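Local coordinates for protein amide synthase (Vibrio cholerae, PDB 1L5A) that acts as a free-standing nonribosomal peptide synthetase condensation enzyme in vibriobactin biosynthesis, probably forming an amide bond between an acyl group and an amine, at residues L27-P32 and P342-C347; R40-T45 and Q139-H144; P254-P259 and L281-A286. All blocks are in the same frame, centred on the assembly; numbering follows the deposited sequence.

Contact 1: L27-P32 and P342-C347; sequences LRLTGP and PHFADC
C347 and L29 dominate the junction where the loop 342-347 meets the end of strand 22-30. The loop belongs to the crossover of the condensation fold, with its two chloramphenicol acetyltransferase-like halves: it leaves strand 333-337 of one sheet and leads into strand 348-356, which joins the edge of the other sheet, antiparallel to strand 22-30. C347 stands at the entry to that pairing. Its CA makes a C-H...O contact of 3.3 Å with T30 O, just before the regular backbone bonding of T30 with Q348. With SG anti to its own carbonyl carbon (chi1 -58°), the thiol lies against the backbone of G31, SG to G31 CA being 3.7 Å. Deeper in, L29 drops its CD1 branch onto the phenyl group of F344, 3.8 Å from the ring centroid and 13° off the normal, so the methyl sits over the middle of one face. L29 CD2 touches the same ring, 4.0 Å from F344 CD1. Y145 of helix 131-150 meets F344 edge-to-face. L27 continues this apolar row, its CD1 lying 3.8 Å from P342 CG. At the outer end, a type II turn from F344 to C347 presents D346 to P32. The two side chains meet at about a right angle, with P32 CG 3.8 Å from D346 CB.

Contact 2: R40-T45 and Q139-H144; sequences RALHLT and QRLSQH
The imidazole of H144 meets L44 and T45 where helices 35-47 and 131-150 pack on each other in the chloramphenicol acetyltransferase-like layer of helices beside the five-stranded sheet. The short segments run closer to antiparallel than parallel, at 129°, with axes 8.3 Å apart. L44 places CB over the centre of one face of the H144 ring, 3.8 Å from the centroid, while T45 OG1 lies in the ring plane at its edge, beside CD2. A41 lies against the root of the same side chain through CB-CB packing. One turn away, L141 has CG anti to its backbone N (chi1 168°), which sends its CD1 branch between the helices to L42 CB at 3.8 Å and A41 CB at 4.0 Å. T45 CG2 rests on the CB and CG of R140, the two side chains sliding past each other in opposite directions. Within helix 35-47, T45 OG1 donates to A41 O (3.0 Å), sharing that acceptor with T45 N. R140 bends at chi2 (50°), bringing its guanidinium NH1 toward the rim of the H144 face opposite L44, 4.2 Å above the ring plane. From the second shell, E48 joins the pair, forming a salt bridge with R140 NH2 and a hydrogen bond with H144 NE2. R140 NH1 also donates a hydrogen bond to Q143 OE1 (3.0 Å), with the acceptor nearly in the guanidinium plane.

Contact 3: P254-P259 and L281-A286; sequences PWLWLP and LLRLSA
W255 lies across L282 with its six-membered ring directly over the leucine's CD1 branch, 3.5 Å from centroid to methyl and only 5° off the ring normal. L282 CB also touches W255 CZ3, at 3.5 Å. The indole leans this way because its CG is anti to the carbonyl carbon (chi1 -58°), and its NE1 is tied to P192 O. W255 and L282 form a non-hydrogen-bonded pair in the antiparallel two-stranded ribbon of strands 255-260 and 277-282, within the C-terminal half of the condensation fold; W257 bonds through its backbone to I334 of strand 333-337 and to P332 just before it, tying the ribbon to that strand. The next pair, L256 with L281, is hydrogen-bonded in both directions: L256 N to L281 O at 3.1 Å, and L281 N to L256 O at 2.9 Å. These two leucines project from the face opposite W255, where L256 packs on helix 234-249 and L281 on helix 291-307. Beyond the ribbon, R283 N donates to P254 O at 3.1 Å, nearly along the C=O axis. R283 CG passes L256 CB at 4.1 Å, and the chain turns at chi3 (-52°) to carry the guanidinium to A253 O and to E247, its salt-bridge partner.

How the contacts relate
Contacts 1 and 2 form one continuous packing region, their centres 13 Å apart. H343 O and S142 OG, 2.8 Å apart, probably share a hydrogen bond, and L141 CD2 lies 3.7 Å from F344 CZ. Helix 131-150 thus bears on both the crossover loop and helix 35-47. By sequence, the HHxxxDG motif of condensation domains, probably the active site, spans the turn from strand 117-125 into this helix. Contact 3 lies across the chain's centre, about 40 Å from contact 1 and 39 Å from contact 2 between centres, with no touch to either. Along the chain, contacts 2 and 3 follow in series inside the loop closed by contact 1.

Contact 1: L27-P32 and P342-C347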
ATOM      1  N   LEU A  27     -15.418  28.667 -22.412  1.00 33.97           N
ATOM      2  CA  LEU A  27     -16.695  28.231 -21.878  1.00 30.39           C
ATOM      3  C   LEU A  27     -17.706  29.296 -22.258  1.00 32.32           C
ATOM      4  O   LEU A  27     -17.470  30.497 -22.072  1.00 36.41           O
ATOM      5  CB  LEU A  27     -16.609  28.084 -20.357  1.00 32.08           C
ATOM      6  CG  LEU A  27     -15.650  27.009 -19.828  1.00 38.38           C
ATOM      7  CD1 LEU A  27     -15.722  26.964 -18.307  1.00 31.07           C
ATOM      8  CD2 LEU A  27     -16.012  25.649 -20.425  1.00 31.06           C
ATOM      9  N   ARG A  28     -18.815  28.873 -22.837  1.00 34.94           N
ATOM     10  CA  ARG A  28     -19.829  29.834 -23.216  1.00 41.10           C
ATOM     11  C   ARG A  28     -21.050  29.469 -22.417  1.00 42.60           C
ATOM     12  O   ARG A  28     -21.597  28.363 -22.538  1.00 33.51           O
ATOM     13  CB  ARG A  28     -20.133  29.789 -24.715  1.00 49.29           C
ATOM     14  CG  ARG A  28     -20.781  31.083 -25.230  1.00 58.63           C
ATOM     15  CD  ARG A  28     -20.947  31.086 -26.747  1.00 71.20           C
ATOM     16  NE  ARG A  28     -21.995  30.174 -27.197  1.00 78.16           N
ATOM     17  CZ  ARG A  28     -23.277  30.504 -27.285  1.00 82.98           C
ATOM     18  NH1 ARG A  28     -23.667  31.734 -26.958  1.00 79.00           N
ATOM     19  NH2 ARG A  28     -24.168  29.605 -27.688  1.00 85.22           N
ATOM     20  N   LEU A  29     -21.450  30.402 -21.566  1.00 40.46           N
ATOM     21  CA  LEU A  29     -22.594  30.186 -20.721  1.00 37.82           C
ATOM     22  C   LEU A  29     -23.749  31.028 -21.217  1.00 37.87           C
ATOM     23  O   LEU A  29     -23.653  32.248 -21.355  1.00 40.22           O
ATOM     24  CB  LEU A  29     -22.243  30.545 -19.276  1.00 41.86           C
ATOM     25  CG  LEU A  29     -20.933  29.943 -18.762  1.00 45.42           C
ATOM     26  CD1 LEU A  29     -20.903  30.061 -17.230  1.00 35.93           C
ATOM     27  CD2 LEU A  29     -20.817  28.467 -19.208  1.00 37.97           C
ATOM     28  N   THR A  30     -24.844  30.349 -21.499  1.00 35.88           N
ATOM     29  CA  THR A  30     -26.045  30.991 -21.976  1.00 37.87           C
ATOM     30  C   THR A  30     -27.075  30.810 -20.871  1.00 38.20           C
ATOM     31  O   THR A  30     -27.443  29.678 -20.538  1.00 36.22           O
ATOM     32  CB  THR A  30     -26.484  30.324 -23.299  1.00 38.19           C
ATOM     33  OG1 THR A  30     -25.477  30.573 -24.288  1.00 38.38           O
ATOM     34  CG2 THR A  30     -27.825  30.869 -23.791  1.00 34.27           C
ATOM     35  N   GLY A  31     -27.508  31.925 -20.281  1.00 36.72           N
ATOM     36  CA  GLY A  31     -28.474  31.856 -19.191  1.00 39.21           C
ATOM     37  C   GLY A  31     -28.376  32.988 -18.175  1.00 39.40           C
ATOM     38  O   GLY A  31     -27.429  33.771 -18.200  1.00 40.77           O
ATOM     39  N   PRO A  32     -29.340  33.091 -17.249  1.00 43.44           N
ATOM     40  CA  PRO A  32     -29.384  34.133 -16.213  1.00 45.32           C
ATOM     41  C   PRO A  32     -28.333  33.931 -15.110  1.00 46.36           C
ATOM     42  O   PRO A  32     -28.660  33.847 -13.927  1.00 47.68           O
ATOM     43  CB  PRO A  32     -30.796  33.998 -15.676  1.00 38.01           C
ATOM     44  CG  PRO A  32     -30.942  32.491 -15.646  1.00 41.60           C
ATOM     45  CD  PRO A  32     -30.386  32.078 -17.005  1.00 41.76           C
ATOM     46  N   PRO A 342     -18.476  21.770 -17.491  1.00 33.09           N
ATOM     47  CA  PRO A 342     -18.947  22.207 -16.166  1.00 32.48           C
ATOM     48  C   PRO A 342     -20.362  22.799 -16.182  1.00 33.15           C
ATOM     49  O   PRO A 342     -20.728  23.529 -17.106  1.00 33.12           O
ATOM     50  CB  PRO A 342     -17.891  23.225 -15.754  1.00 33.38           C
ATOM     51  CG  PRO A 342     -17.515  23.868 -17.081  1.00 33.12           C
ATOM     52  CD  PRO A 342     -17.434  22.672 -18.018  1.00 33.10           C
ATOM     53  N   HIS A 343     -21.159  22.493 -15.163  1.00 31.77           N
ATOM     54  CA  HIS A 343     -22.521  23.020 -15.106  1.00 34.73           C
ATOM     55  C   HIS A 343     -22.722  24.277 -14.237  1.00 33.49           C
ATOM     56  O   HIS A 343     -22.007  24.503 -13.265  1.00 33.67           O
ATOM     57  CB  HIS A 343     -23.497  21.926 -14.650  1.00 35.51           C
ATOM     58  CG  HIS A 343     -24.909  22.412 -14.493  1.00 52.53           C
ATOM     59  ND1 HIS A 343     -25.393  22.928 -13.309  1.00 60.03           N
ATOM     60  CD2 HIS A 343     -25.917  22.530 -15.392  1.00 53.63           C
ATOM     61  CE1 HIS A 343     -26.635  23.343 -13.485  1.00 59.07           C
ATOM     62  NE2 HIS A 343     -26.977  23.114 -14.741  1.00 58.34           N
ATOM     63  N   PHE A 344     -23.698  25.095 -14.614  1.00 33.45           N
ATOM     64  CA  PHE A 344     -24.046  26.307 -13.873  1.00 36.69           C
ATOM     65  C   PHE A 344     -25.571  26.470 -13.880  1.00 39.97           C
ATOM     66  O   PHE A 344     -26.196  26.528 -14.950  1.00 39.41           O
ATOM     67  CB  PHE A 344     -23.411  27.544 -14.494  1.00 32.21           C
ATOM     68  CG  PHE A 344     -21.921  27.483 -14.577  1.00 31.33           C
ATOM     69  CD1 PHE A 344     -21.294  26.776 -15.601  1.00 26.84           C
ATOM     70  CD2 PHE A 344     -21.132  28.109 -13.599  1.00 29.29           C
ATOM     71  CE1 PHE A 344     -19.903  26.685 -15.657  1.00 29.28           C
ATOM     72  CE2 PHE A 344     -19.735  28.028 -13.638  1.00 27.01           C
ATOM     73  CZ  PHE A 344     -19.117  27.312 -14.670  1.00 32.82           C
ATOM     74  N   ALA A 345     -26.160  26.535 -12.687  1.00 37.86           N
ATOM     75  CA  ALA A 345     -27.606  26.683 -12.527  1.00 35.60           C
ATOM     76  C   ALA A 345     -28.287  27.502 -13.614  1.00 34.20           C
ATOM     77  O   ALA A 345     -27.868  28.616 -13.932  1.00 33.78           O
ATOM     78  CB  ALA A 345     -27.920  27.293 -11.172  1.00 39.42           C
ATOM     79  N   ASP A 346     -29.344  26.933 -14.176  1.00 31.00           N
ATOM     80  CA  ASP A 346     -30.126  27.589 -15.212  1.00 36.76           C
ATOM     81  C   ASP A 346     -29.331  28.032 -16.437  1.00 36.74           C
ATOM     82  O   ASP A 346     -29.656  29.047 -17.049  1.00 38.79           O
ATOM     83  CB  ASP A 346     -30.873  28.790 -14.608  1.00 40.33           C
ATOM     84  CG  ASP A 346     -31.640  28.422 -13.344  1.00 44.86           C
ATOM     85  OD1 ASP A 346     -32.365  27.405 -13.356  1.00 38.57           O
ATOM     86  OD2 ASP A 346     -31.518  29.146 -12.332  1.00 48.50           O
ATOM     87  N   CYS A 347     -28.292  27.281 -16.805  1.00 38.86           N
ATOM     88  CA  CYS A 347     -27.506  27.637 -17.992  1.00 35.62           C
ATOM     89  C   CYS A 347     -27.079  26.448 -18.836  1.00 32.84           C
ATOM     90  O   CYS A 347     -27.044  25.305 -18.376  1.00 35.10           O
ATOM     91  CB  CYS A 347     -26.244  28.416 -17.612  1.00 28.45           C
ATOM     92  SG  CYS A 347     -26.492  29.951 -16.702  1.00 37.48           S
TER

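Contact 2: R40-T45 and Q139-H144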
ATOM      1  N   ARG A  40     -16.139  35.753  -8.813  1.00 31.30           N
ATOM      2  CA  ARG A  40     -15.606  35.383  -7.506  1.00 25.56           C
ATOM      3  C   ARG A  40     -15.234  33.902  -7.579  1.00 26.24           C
ATOM      4  O   ARG A  40     -14.147  33.491  -7.161  1.00 21.27           O
ATOM      5  CB  ARG A  40     -16.678  35.592  -6.438  1.00 31.55           C
ATOM      6  CG  ARG A  40     -16.307  35.087  -5.061  1.00 30.80           C
ATOM      7  CD  ARG A  40     -15.217  35.925  -4.435  1.00 34.06           C
ATOM      8  NE  ARG A  40     -14.951  35.537  -3.049  1.00 31.70           N
ATOM      9  CZ  ARG A  40     -13.866  35.901  -2.379  1.00 35.51           C
ATOM     10  NH1 ARG A  40     -12.942  36.658  -2.966  1.00 31.42           N
ATOM     11  NH2 ARG A  40     -13.699  35.508  -1.129  1.00 38.06           N
ATOM     12  N   ALA A  41     -16.165  33.102  -8.098  1.00 20.14           N
ATOM     13  CA  ALA A  41     -15.931  31.671  -8.254  1.00 20.25           C
ATOM     14  C   ALA A  41     -14.637  31.413  -9.022  1.00 24.32           C
ATOM     15  O   ALA A  41     -13.828  30.587  -8.587  1.00 22.37           O
ATOM     16  CB  ALA A  41     -17.096  31.021  -8.979  1.00 15.58           C
ATOM     17  N   LEU A  42     -14.426  32.116 -10.147  1.00 17.73           N
ATOM     18  CA  LEU A  42     -13.210  31.900 -10.926  1.00 17.72           C
ATOM     19  C   LEU A  42     -11.983  32.324 -10.129  1.00 20.99           C
ATOM     20  O   LEU A  42     -10.975  31.628 -10.134  1.00 31.66           O
ATOM     21  CB  LEU A  42     -13.273  32.641 -12.270  1.00 25.65           C
ATOM     22  CG  LEU A  42     -12.026  32.643 -13.172  1.00 23.17           C
ATOM     23  CD1 LEU A  42     -11.690  31.250 -13.635  1.00 29.38           C
ATOM     24  CD2 LEU A  42     -12.276  33.512 -14.364  1.00 26.23           C
ATOM     25  N   HIS A  43     -12.071  33.459  -9.436  1.00 26.39           N
ATOM     26  CA  HIS A  43     -10.975  33.965  -8.600  1.00 21.15           C
ATOM     27  C   HIS A  43     -10.650  32.962  -7.485  1.00 26.42           C
ATOM     28  O   HIS A  43      -9.486  32.772  -7.113  1.00 24.38           O
ATOM     29  CB  HIS A  43     -11.370  35.292  -7.963  1.00 23.45           C
ATOM     30  CG  HIS A  43     -10.454  35.723  -6.861  1.00 32.36           C
ATOM     31  ND1 HIS A  43      -9.335  36.496  -7.082  1.00 41.47           N
ATOM     32  CD2 HIS A  43     -10.474  35.460  -5.532  1.00 32.21           C
ATOM     33  CE1 HIS A  43      -8.705  36.692  -5.937  1.00 40.06           C
ATOM     34  NE2 HIS A  43      -9.374  36.072  -4.981  1.00 35.58           N
ATOM     35  N   LEU A  44     -11.683  32.347  -6.920  1.00 24.67           N
ATOM     36  CA  LEU A  44     -11.468  31.359  -5.876  1.00 28.99           C
ATOM     37  C   LEU A  44     -10.802  30.107  -6.461  1.00 30.99           C
ATOM     38  O   LEU A  44      -9.787  29.629  -5.941  1.00 32.33           O
ATOM     39  CB  LEU A  44     -12.801  30.976  -5.211  1.00 31.73           C
ATOM     40  CG  LEU A  44     -13.426  32.015  -4.262  1.00 35.41           C
ATOM     41  CD1 LEU A  44     -14.723  31.465  -3.699  1.00 19.84           C
ATOM     42  CD2 LEU A  44     -12.456  32.339  -3.119  1.00 24.45           C
ATOM     43  N   THR A  45     -11.357  29.581  -7.549  1.00 24.03           N
ATOM     44  CA  THR A  45     -10.787  28.386  -8.137  1.00 25.66           C
ATOM     45  C   THR A  45      -9.295  28.509  -8.430  1.00 30.73           C
ATOM     46  O   THR A  45      -8.507  27.634  -8.048  1.00 26.00           O
ATOM     47  CB  THR A  45     -11.480  28.021  -9.429  1.00 22.64           C
ATOM     48  OG1 THR A  45     -12.862  27.790  -9.166  1.00 27.02           O
ATOM     49  CG2 THR A  45     -10.860  26.764 -10.002  1.00 25.11           C
ATOM     50  N   GLN A 139     -14.537  21.757 -13.012  1.00 32.50           N
ATOM     51  CA  GLN A 139     -15.461  21.275 -12.005  1.00 30.33           C
ATOM     52  C   GLN A 139     -15.371  22.137 -10.738  1.00 31.66           C
ATOM     53  O   GLN A 139     -16.386  22.460 -10.109  1.00 31.61           O
ATOM     54  CB  GLN A 139     -15.168  19.801 -11.698  1.00 31.32           C
ATOM     55  CG  GLN A 139     -15.440  18.838 -12.871  1.00 24.82           C
ATOM     56  CD  GLN A 139     -16.858  18.973 -13.428  1.00 36.41           C
ATOM     57  OE1 GLN A 139     -17.839  18.881 -12.688  1.00 43.35           O
ATOM     58  NE2 GLN A 139     -16.967  19.202 -14.738  1.00 30.55           N
ATOM     59  N   ARG A 140     -14.158  22.531 -10.376  1.00 26.36           N
ATOM     60  CA  ARG A 140     -13.974  23.370  -9.209  1.00 26.13           C
ATOM     61  C   ARG A 140     -14.687  24.720  -9.461  1.00 30.76           C
ATOM     62  O   ARG A 140     -15.394  25.239  -8.595  1.00 30.40           O
ATOM     63  CB  ARG A 140     -12.481  23.578  -8.961  1.00 24.14           C
ATOM     64  CG  ARG A 140     -12.156  24.209  -7.619  1.00 28.09           C
ATOM     65  CD  ARG A 140     -12.862  23.490  -6.491  1.00 28.89           C
ATOM     66  NE  ARG A 140     -12.540  24.082  -5.200  1.00 39.27           N
ATOM     67  CZ  ARG A 140     -13.258  23.926  -4.090  1.00 30.55           C
ATOM     68  NH1 ARG A 140     -14.354  23.191  -4.095  1.00 30.98           N
ATOM     69  NH2 ARG A 140     -12.884  24.529  -2.975  1.00 25.65           N
ATOM     70  N   LEU A 141     -14.528  25.277 -10.655  1.00 24.23           N
ATOM     71  CA  LEU A 141     -15.178  26.544 -10.951  1.00 29.34           C
ATOM     72  C   LEU A 141     -16.668  26.360 -10.723  1.00 32.72           C
ATOM     73  O   LEU A 141     -17.336  27.200 -10.116  1.00 34.72           O
ATOM     74  CB  LEU A 141     -14.913  26.955 -12.390  1.00 19.29           C
ATOM     75  CG  LEU A 141     -15.761  28.111 -12.892  1.00 22.56           C
ATOM     76  CD1 LEU A 141     -15.358  29.408 -12.175  1.00 15.60           C
ATOM     77  CD2 LEU A 141     -15.565  28.232 -14.412  1.00 24.77           C
ATOM     78  N   SER A 142     -17.180  25.247 -11.224  1.00 28.28           N
ATOM     79  CA  SER A 142     -18.576  24.908 -11.061  1.00 30.76           C
ATOM     80  C   SER A 142     -18.932  24.875  -9.563  1.00 36.95           C
ATOM     81  O   SER A 142     -19.882  25.519  -9.121  1.00 37.05           O
ATOM     82  CB  SER A 142     -18.825  23.526 -11.658  1.00 35.62           C
ATOM     83  OG  SER A 142     -20.185  23.171 -11.564  1.00 41.89           O
ATOM     84  N   GLN A 143     -18.157  24.117  -8.789  1.00 32.39           N
ATOM     85  CA  GLN A 143     -18.406  23.985  -7.367  1.00 30.78           C
ATOM     86  C   GLN A 143     -18.470  25.312  -6.635  1.00 32.10           C
ATOM     87  O   GLN A 143     -19.418  25.573  -5.885  1.00 34.03           O
ATOM     88  CB  GLN A 143     -17.352  23.090  -6.724  1.00 28.78           C
ATOM     89  CG  GLN A 143     -17.315  21.721  -7.325  1.00 30.17           C
ATOM     90  CD  GLN A 143     -16.250  20.821  -6.711  1.00 40.28           C
ATOM     91  OE1 GLN A 143     -15.183  21.280  -6.286  1.00 35.08           O
ATOM     92  NE2 GLN A 143     -16.533  19.523  -6.682  1.00 38.20           N
ATOM     93  N   HIS A 144     -17.476  26.160  -6.839  1.00 28.25           N
ATOM     94  CA  HIS A 144     -17.503  27.434  -6.156  1.00 26.52           C
ATOM     95  C   HIS A 144     -18.710  28.266  -6.562  1.00 28.36           C
ATOM     96  O   HIS A 144     -19.327  28.909  -5.708  1.00 29.55           O
ATOM     97  CB  HIS A 144     -16.218  28.212  -6.401  1.00 26.59           C
ATOM     98  CG  HIS A 144     -15.082  27.802  -5.517  1.00 30.73           C
ATOM     99  ND1 HIS A 144     -15.191  27.760  -4.141  1.00 34.32           N
ATOM    100  CD2 HIS A 144     -13.797  27.484  -5.802  1.00 32.67           C
ATOM    101  CE1 HIS A 144     -14.020  27.441  -3.619  1.00 34.05           C
ATOM    102  NE2 HIS A 144     -13.157  27.269  -4.604  1.00 39.14           N
TER

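Contact 3: P254-P259 and L281-A286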
ATOM      1  N   PRO A 254       2.507  -3.041 -33.923  1.00 40.76           N
ATOM      2  CA  PRO A 254       2.269  -3.855 -32.730  1.00 40.52           C
ATOM      3  C   PRO A 254       1.866  -3.056 -31.493  1.00 38.27           C
ATOM      4  O   PRO A 254       1.339  -3.617 -30.539  1.00 44.86           O
ATOM      5  CB  PRO A 254       3.602  -4.584 -32.544  1.00 38.94           C
ATOM      6  CG  PRO A 254       4.584  -3.606 -33.062  1.00 37.62           C
ATOM      7  CD  PRO A 254       3.929  -3.054 -34.302  1.00 31.48           C
ATOM      8  N   TRP A 255       2.094  -1.749 -31.509  1.00 38.81           N
ATOM      9  CA  TRP A 255       1.759  -0.947 -30.348  1.00 33.31           C
ATOM     10  C   TRP A 255       0.615   0.052 -30.488  1.00 39.81           C
ATOM     11  O   TRP A 255       0.375   0.595 -31.570  1.00 43.39           O
ATOM     12  CB  TRP A 255       2.996  -0.207 -29.893  1.00 28.66           C
ATOM     13  CG  TRP A 255       4.147  -1.100 -29.563  1.00 40.45           C
ATOM     14  CD1 TRP A 255       5.215  -1.402 -30.362  1.00 37.58           C
ATOM     15  CD2 TRP A 255       4.406  -1.716 -28.296  1.00 40.21           C
ATOM     16  NE1 TRP A 255       6.133  -2.152 -29.661  1.00 35.87           N
ATOM     17  CE2 TRP A 255       5.659  -2.358 -28.392  1.00 38.50           C
ATOM     18  CE3 TRP A 255       3.699  -1.780 -27.086  1.00 38.45           C
ATOM     19  CZ2 TRP A 255       6.224  -3.053 -27.319  1.00 43.06           C
ATOM     20  CZ3 TRP A 255       4.258  -2.469 -26.023  1.00 44.79           C
ATOM     21  CH2 TRP A 255       5.512  -3.095 -26.146  1.00 44.70           C
ATOM     22  N   LEU A 256      -0.093   0.272 -29.377  1.00 38.88           N
ATOM     23  CA  LEU A 256      -1.182   1.252 -29.292  1.00 31.86           C
ATOM     24  C   LEU A 256      -0.799   2.094 -28.086  1.00 31.46           C
ATOM     25  O   LEU A 256      -0.651   1.554 -27.004  1.00 36.63           O
ATOM     26  CB  LEU A 256      -2.519   0.594 -28.993  1.00 27.49           C
ATOM     27  CG  LEU A 256      -3.776   1.216 -29.617  1.00 37.42           C
ATOM     28  CD1 LEU A 256      -4.972   0.889 -28.726  1.00 30.20           C
ATOM     29  CD2 LEU A 256      -3.638   2.723 -29.796  1.00 22.40           C
ATOM     30  N   TRP A 257      -0.630   3.404 -28.253  1.00 33.96           N
ATOM     31  CA  TRP A 257      -0.253   4.244 -27.131  1.00 27.99           C
ATOM     32  C   TRP A 257      -1.467   4.803 -26.427  1.00 36.24           C
ATOM     33  O   TRP A 257      -2.457   5.165 -27.072  1.00 38.53           O
ATOM     34  CB  TRP A 257       0.660   5.376 -27.576  1.00 34.84           C
ATOM     35  CG  TRP A 257       2.031   4.924 -27.999  1.00 33.30           C
ATOM     36  CD1 TRP A 257       2.383   4.378 -29.202  1.00 29.88           C
ATOM     37  CD2 TRP A 257       3.230   4.973 -27.214  1.00 34.83           C
ATOM     38  NE1 TRP A 257       3.727   4.086 -29.214  1.00 27.35           N
ATOM     39  CE2 TRP A 257       4.272   4.439 -28.010  1.00 29.62           C
ATOM     40  CE3 TRP A 257       3.525   5.415 -25.915  1.00 31.53           C
ATOM     41  CZ2 TRP A 257       5.591   4.338 -27.553  1.00 33.10           C
ATOM     42  CZ3 TRP A 257       4.845   5.317 -25.457  1.00 36.74           C
ATOM     43  CH2 TRP A 257       5.859   4.783 -26.276  1.00 37.11           C
ATOM     44  N   LEU A 258      -1.366   4.860 -25.097  1.00 37.73           N
ATOM     45  CA  LEU A 258      -2.423   5.332 -24.202  1.00 35.22           C
ATOM     46  C   LEU A 258      -1.950   6.396 -23.244  1.00 32.96           C
ATOM     47  O   LEU A 258      -0.756   6.505 -22.945  1.00 35.71           O
ATOM     48  CB  LEU A 258      -2.902   4.220 -23.279  1.00 40.21           C
ATOM     49  CG  LEU A 258      -3.475   2.936 -23.803  1.00 50.93           C
ATOM     50  CD1 LEU A 258      -3.651   1.992 -22.642  1.00 49.27           C
ATOM     51  CD2 LEU A 258      -4.797   3.227 -24.481  1.00 53.00           C
ATOM     52  N   PRO A 259      -2.893   7.195 -22.739  1.00 27.52           N
ATOM     53  CA  PRO A 259      -2.471   8.208 -21.786  1.00 28.71           C
ATOM     54  C   PRO A 259      -2.975   7.700 -20.428  1.00 31.08           C
ATOM     55  O   PRO A 259      -4.178   7.454 -20.272  1.00 36.28           O
ATOM     56  CB  PRO A 259      -3.212   9.465 -22.261  1.00 20.32           C
ATOM     57  CG  PRO A 259      -4.510   8.929 -22.695  1.00 19.35           C
ATOM     58  CD  PRO A 259      -4.179   7.569 -23.362  1.00 21.79           C
ATOM     59  N   LEU A 281       0.915  -0.068 -25.133  1.00 29.45           N
ATOM     60  CA  LEU A 281       0.178  -1.309 -24.903  1.00 33.33           C
ATOM     61  C   LEU A 281       0.540  -2.236 -26.064  1.00 35.22           C
ATOM     62  O   LEU A 281       0.411  -1.854 -27.231  1.00 39.24           O
ATOM     63  CB  LEU A 281      -1.347  -1.061 -24.931  1.00 24.94           C
ATOM     64  CG  LEU A 281      -2.248  -2.305 -25.062  1.00 28.71           C
ATOM     65  CD1 LEU A 281      -2.168  -3.094 -23.777  1.00 28.99           C
ATOM     66  CD2 LEU A 281      -3.707  -1.916 -25.344  1.00 20.89           C
ATOM     67  N   LEU A 282       1.016  -3.436 -25.763  1.00 40.08           N
ATOM     68  CA  LEU A 282       1.352  -4.376 -26.828  1.00 33.01           C
ATOM     69  C   LEU A 282       0.021  -5.020 -27.117  1.00 34.52           C
ATOM     70  O   LEU A 282      -0.570  -5.647 -26.237  1.00 35.49           O
ATOM     71  CB  LEU A 282       2.358  -5.416 -26.350  1.00 31.74           C
ATOM     72  CG  LEU A 282       2.985  -6.237 -27.483  1.00 45.50           C
ATOM     73  CD1 LEU A 282       3.570  -5.285 -28.529  1.00 35.90           C
ATOM     74  CD2 LEU A 282       4.074  -7.152 -26.939  1.00 36.73           C
ATOM     75  N   ARG A 283      -0.473  -4.837 -28.335  1.00 33.22           N
ATOM     76  CA  ARG A 283      -1.770  -5.385 -28.679  1.00 37.82           C
ATOM     77  C   ARG A 283      -1.741  -6.892 -28.729  1.00 42.81           C
ATOM     78  O   ARG A 283      -0.805  -7.496 -29.257  1.00 44.41           O
ATOM     79  CB  ARG A 283      -2.245  -4.835 -30.024  1.00 40.03           C
ATOM     80  CG  ARG A 283      -2.304  -3.318 -30.070  1.00 49.95           C
ATOM     81  CD  ARG A 283      -2.784  -2.779 -31.419  1.00 53.56           C
ATOM     82  NE  ARG A 283      -2.026  -3.335 -32.532  1.00 49.75           N
ATOM     83  CZ  ARG A 283      -2.393  -4.420 -33.201  1.00 55.40           C
ATOM     84  NH1 ARG A 283      -3.516  -5.054 -32.870  1.00 50.10           N
ATOM     85  NH2 ARG A 283      -1.625  -4.880 -34.182  1.00 51.24           N
ATOM     86  N   LEU A 284      -2.776  -7.496 -28.169  1.00 43.78           N
ATOM     87  CA  LEU A 284      -2.906  -8.941 -28.169  1.00 47.47           C
ATOM     88  C   LEU A 284      -3.367  -9.417 -29.552  1.00 50.75           C
ATOM     89  O   LEU A 284      -4.083  -8.706 -30.261  1.00 49.07           O
ATOM     90  CB  LEU A 284      -3.941  -9.371 -27.129  1.00 43.46           C
ATOM     91  CG  LEU A 284      -3.539  -9.595 -25.669  1.00 47.25           C
ATOM     92  CD1 LEU A 284      -2.720  -8.431 -25.136  1.00 33.55           C
ATOM     93  CD2 LEU A 284      -4.821  -9.812 -24.854  1.00 39.08           C
ATOM     94  N   SER A 285      -2.963 -10.628 -29.920  1.00 50.04           N
ATOM     95  CA  SER A 285      -3.359 -11.211 -31.191  1.00 53.10           C
ATOM     96  C   SER A 285      -4.838 -11.598 -31.155  1.00 52.96           C
ATOM     97  O   SER A 285      -5.378 -11.912 -30.096  1.00 55.57           O
ATOM     98  CB  SER A 285      -2.521 -12.454 -31.482  1.00 52.33           C
ATOM     99  OG  SER A 285      -3.019 -13.116 -32.629  1.00 64.48           O
ATOM    100  N   ALA A 286      -5.490 -11.573 -32.312  1.00 53.67           N
ATOM    101  CA  ALA A 286      -6.900 -11.939 -32.387  1.00 59.82           C
ATOM    102  C   ALA A 286      -7.042 -13.413 -32.780  1.00 63.61           C
ATOM    103  O   ALA A 286      -8.135 -13.988 -32.704  1.00 67.01           O
ATOM    104  CB  ALA A 286      -7.615 -11.056 -33.404  1.00 53.95           C
TER